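Local coordinates for protein succinate--CoA ligase subunit alpha (Campylobacter jejuni, PDB 6MEL) that belongs to the CoA-ligase family as an alpha subunit, combining a Rossmann-type CoA-binding domain with a CoA-ligase domain and pairing with a different protein chain, at residues Phe72-Ala75 and Phe76-Gly79; Thr238-Gly242 and Lys243-His247. One frame throughout, in Å; residues are numbered along the deposited sequence.

Interaction 1 (Phe72-Ala75 and Phe76-Gly79); sequences FVPA and FAVG
Pro-74 and Ala-77 are joined by the main bond of a tight turn in the connection between strand 68-71 and helix 78-87, one of the beta-alpha connections of the Rossmann-type CoA-binding domain. Ala-77 N donates to Pro-74 O at 2.8 Å with an N-H...O angle of 157°. Ala-75 and Phe-76 form the corner, with backbone angles close to those of a type I turn. One residue on, Val-78 N makes only a weak bond to Ala-75 O, at 3.4 Å. A water completes the polar wiring: it donates to Ala-75 O at 2.8 Å and accepts from Gly-79 N at 3.0 Å, bridging an i to i+4 pair too widely separated to bond directly. Further along, Ser-81 OG is hydrogen-bonded to Ala-77 O.

The aromatic contact is between Pro-74 and Phe-76. With chi1 at 59°, CG of Phe-76 sits between its own backbone N and carbonyl carbon, which swings the ring back toward the proline two residues earlier. Pro-74 CB then rests over one ring face in a CH-pi contact, 4.0 Å from the centroid and 25° off the normal, displaced toward CE2. Phe-76 also packs on an aromatic side chain of the chain of another protein.

The aliphatic contacts centre on Val-73, which uses a single branch, CG2, to touch Ala-77 CB at 3.7 Å and Val-78 CG2 at 4.0 Å. Val-78 is buried and also packs on Thr-97 and Thr-100. Thr-97 OG1 is hydrogen-bonded to Val-73 O, an oxygen against which Val-78 CG2 lies at 3.6 Å.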
loop_
_atom_site.group_PDB
_atom_site.type_symbol
_atom_site.label_atom_id
_atom_site.label_comp_id
_atom_site.label_asym_id
_atom_site.label_seq_id
_atom_site.Cartn_x
_atom_site.Cartn_y
_atom_site.Cartn_z
ATOM N N PHE A 72 -0.034 -19.530 -0.121
ATOM C CA PHE A 72 -1.112 -19.030 0.746
ATOM C C PHE A 72 -0.636 -18.773 2.180
ATOM O O PHE A 72 -1.462 -18.437 3.026
ATOM C CB PHE A 72 -2.265 -20.034 0.872
ATOM C CG PHE A 72 -3.165 -20.093 -0.339
ATOM C CD1 PHE A 72 -4.104 -19.092 -0.558
ATOM C CD2 PHE A 72 -3.095 -21.150 -1.239
ATOM C CE1 PHE A 72 -4.947 -19.134 -1.668
ATOM C CE2 PHE A 72 -3.940 -21.191 -2.353
ATOM C CZ PHE A 72 -4.848 -20.180 -2.570
ATOM N N VAL A 73 0.676 -18.855 2.440
ATOM C CA VAL A 73 1.172 -18.788 3.801
ATOM C C VAL A 73 0.944 -17.383 4.366
ATOM O O VAL A 73 0.823 -16.405 3.633
ATOM C CB VAL A 73 2.653 -19.162 3.904
ATOM C CG1 VAL A 73 2.921 -20.552 3.346
ATOM C CG2 VAL A 73 3.535 -18.072 3.258
ATOM N N PRO A 74 0.882 -17.250 5.702
ATOM C CA PRO A 74 0.662 -15.955 6.319
ATOM C C PRO A 74 1.801 -14.972 5.994
ATOM O O PRO A 74 2.883 -15.357 5.593
ATOM C CB PRO A 74 0.672 -16.262 7.831
ATOM C CG PRO A 74 0.440 -17.786 7.942
ATOM C CD PRO A 74 1.075 -18.342 6.689
ATOM N N ALA A 75 1.509 -13.697 6.202
ATOM C CA ALA A 75 2.352 -12.594 5.826
ATOM C C ALA A 75 3.762 -12.726 6.421
ATOM O O ALA A 75 4.740 -12.395 5.728
ATOM C CB ALA A 75 1.685 -11.315 6.261
ATOM N N PHE A 76 3.866 -13.240 7.654
ATOM C CA PHE A 76 5.122 -13.345 8.315
ATOM C C PHE A 76 5.996 -14.432 7.683
ATOM O O PHE A 76 7.174 -14.473 8.003
ATOM C CB PHE A 76 4.973 -13.548 9.828
ATOM C CG PHE A 76 4.192 -14.786 10.230
ATOM C CD1 PHE A 76 4.770 -16.045 10.173
ATOM C CD2 PHE A 76 2.887 -14.675 10.706
ATOM C CE1 PHE A 76 4.052 -17.188 10.540
ATOM C CE2 PHE A 76 2.161 -15.813 11.068
ATOM C CZ PHE A 76 2.752 -17.067 10.994
ATOM N N ALA A 77 5.422 -15.300 6.839
ATOM C CA ALA A 77 6.119 -16.455 6.279
ATOM C C ALA A 77 6.401 -16.261 4.781
ATOM O O ALA A 77 7.100 -17.079 4.165
ATOM C CB ALA A 77 5.309 -17.745 6.543
ATOM N N VAL A 78 5.854 -15.210 4.184
ATOM C CA VAL A 78 5.820 -15.082 2.705
ATOM C C VAL A 78 7.253 -15.006 2.151
ATOM O O VAL A 78 7.600 -15.712 1.225
ATOM C CB VAL A 78 4.942 -13.904 2.212
ATOM C CG1 VAL A 78 5.257 -13.533 0.752
ATOM C CG2 VAL A 78 3.441 -14.213 2.351
ATOM N N GLY A 79 8.083 -14.154 2.745
ATOM C CA GLY A 79 9.406 -13.938 2.244
ATOM C C GLY A 79 10.194 -15.225 2.235
ATOM O O GLY A 79 10.797 -15.559 1.224
HETATM O O HOH W 1 7.479 -12.426 5.146
#

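Interaction 2 (Thr238-Gly242 and Lys243-His247); sequences TAPKG and KRMGH
Two carbonyl oxygens, Pro-240 O and Lys-243 O, hold one water between them; it donates to Pro-240 O at 2.6 Å and, at the same length, to Lys-243 O. The water thus ties together the ends of a turn whose Pro-240 O and Lys-243 N stand 3.9 Å apart. Met-245 folds back against residues 239-240. Its CG meets Ala-239 CB at 3.9 Å; the bend at chi2 (-60°) brings SD to 3.9 Å from Pro-240 CD, and the bend at chi3 (-70°) folds CE back to touch both residues.

The turn is type II, with Lys-241 and Gly-242 at its corners, and belongs to the long loop between strand 230-235 and helix 259-268 of the CoA-ligase domain. Gly-242 is also backbone-bonded to Val-252. The Pro-240 ring and the Lys-243 side chain cross at a slant, nearest at CG and CB, and the far end of the lysine turns from the loop to place NZ in a salt bridge with an acidic side chain of a neighbouring subunit. Beyond the turn, Arg-244 NH1 donates to Gly-246 O at 2.9 Å, the oxygen lying at the guanidinium edge and nearly in its plane.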
loop_
_atom_site.group_PDB
_atom_site.type_symbol
_atom_site.label_atom_id
_atom_site.label_comp_id
_atom_site.label_asym_id
_atom_site.label_seq_id
_atom_site.Cartn_x
_atom_site.Cartn_y
_atom_site.Cartn_z
ATOM N N THR A 238 -9.526 10.196 -8.105
ATOM C CA THR A 238 -10.104 11.000 -7.034
ATOM C C THR A 238 -9.377 10.745 -5.716
ATOM O O THR A 238 -9.777 11.279 -4.699
ATOM C CB THR A 238 -11.589 10.676 -6.856
ATOM O OG1 THR A 238 -11.745 9.257 -6.652
ATOM C CG2 THR A 238 -12.402 11.074 -8.071
ATOM N N ALA A 239 -8.299 9.950 -5.719
ATOM C CA ALA A 239 -7.596 9.687 -4.439
ATOM C C ALA A 239 -6.884 10.956 -3.952
ATOM O O ALA A 239 -6.249 11.651 -4.734
ATOM C CB ALA A 239 -6.640 8.517 -4.566
ATOM N N PRO A 240 -6.929 11.283 -2.652
ATOM C CA PRO A 240 -6.112 12.366 -2.104
ATOM C C PRO A 240 -4.633 11.964 -2.106
ATOM O O PRO A 240 -4.327 10.786 -2.102
ATOM C CB PRO A 240 -6.609 12.545 -0.663
ATOM C CG PRO A 240 -7.271 11.235 -0.307
ATOM C CD PRO A 240 -7.707 10.588 -1.611
ATOM N N LYS A 241 -3.749 12.956 -2.188
ATOM C CA LYS A 241 -2.347 12.763 -2.260
ATOM C C LYS A 241 -1.869 12.266 -0.908
ATOM O O LYS A 241 -2.402 12.682 0.078
ATOM C CB LYS A 241 -1.617 14.096 -2.466
ATOM C CG LYS A 241 -1.748 14.784 -3.817
ATOM C CD LYS A 241 -0.650 15.860 -4.047
ATOM C CE LYS A 241 0.791 15.392 -3.804
ATOM N NZ LYS A 241 1.387 14.579 -4.914
ATOM N N GLY A 242 -0.818 11.450 -0.885
ATOM C CA GLY A 242 -0.139 11.116 0.355
ATOM C C GLY A 242 -0.956 10.234 1.282
ATOM O O GLY A 242 -0.629 10.129 2.433
ATOM N N LYS A 243 -1.999 9.572 0.777
ATOM C CA LYS A 243 -2.870 8.711 1.626
ATOM C C LYS A 243 -2.991 7.307 1.019
ATOM O O LYS A 243 -3.322 7.179 -0.157
ATOM C CB LYS A 243 -4.273 9.325 1.691
ATOM C CG LYS A 243 -4.641 9.988 2.989
ATOM C CD LYS A 243 -4.924 8.928 4.005
ATOM C CE LYS A 243 -5.547 9.489 5.261
ATOM N NZ LYS A 243 -5.013 8.767 6.436
ATOM N N ARG A 244 -2.762 6.277 1.822
ATOM C CA ARG A 244 -2.921 4.891 1.404
ATOM C C ARG A 244 -4.405 4.573 1.181
ATOM O O ARG A 244 -5.234 4.797 2.049
ATOM C CB ARG A 244 -2.321 3.959 2.454
ATOM C CG ARG A 244 -2.511 2.471 2.173
ATOM C CD ARG A 244 -1.888 1.521 3.196
ATOM N NE ARG A 244 -2.440 1.727 4.539
ATOM C CZ ARG A 244 -3.637 1.279 5.011
ATOM N NH1 ARG A 244 -4.446 0.502 4.293
ATOM N NH2 ARG A 244 -4.034 1.640 6.227
ATOM N N MET A 245 -4.725 4.098 -0.020
ATOM C CA MET A 245 -6.074 3.695 -0.406
ATOM C C MET A 245 -6.182 2.156 -0.391
ATOM O O MET A 245 -6.199 1.465 -1.425
ATOM C CB MET A 245 -6.411 4.299 -1.763
ATOM C CG MET A 245 -6.111 5.832 -1.819
ATOM S SD MET A 245 -7.065 6.853 -0.578
ATOM C CE MET A 245 -8.600 6.607 -1.425
ATOM N N GLY A 246 -6.210 1.610 0.821
ATOM C CA GLY A 246 -6.297 0.179 1.070
ATOM C C GLY A 246 -4.977 -0.529 0.810
ATOM O O GLY A 246 -4.255 -0.900 1.722
ATOM N N HIS A 247 -4.665 -0.752 -0.458
ATOM C CA HIS A 247 -3.405 -1.438 -0.833
ATOM C C HIS A 247 -2.158 -0.690 -0.334
ATOM O O HIS A 247 -2.000 0.539 -0.518
ATOM C CB HIS A 247 -3.290 -1.503 -2.353
ATOM C CG HIS A 247 -4.164 -2.506 -2.989
ATOM N ND1 HIS A 247 -4.472 -2.403 -4.308
ATOM C CD2 HIS A 247 -4.708 -3.658 -2.526
ATOM C CE1 HIS A 247 -5.218 -3.431 -4.647
ATOM N NE2 HIS A 247 -5.349 -4.255 -3.575
HETATM O O HOH W 2 -2.636 8.806 -2.121
#

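Interaction 1 comes first along the chain and interaction 2 much later, and they belong to different domains: 72-79 to the Rossmann-type CoA-binding domain, 238-247 to the CoA-ligase domain. Their centres are 25 Å apart and their nearest atoms about 13 Å, so they do not touch. Each follows a strand of its own mixed sheet, 68-71 in one case and 230-235 in the other. The first is a short passage into helix 78-87, whereas the second is part of a long loop that reaches helix 259-268 only later. Another protein chain lies near one residue of interaction 1 and seven of interaction 2, which places the later loop more extensively at the subunit interface.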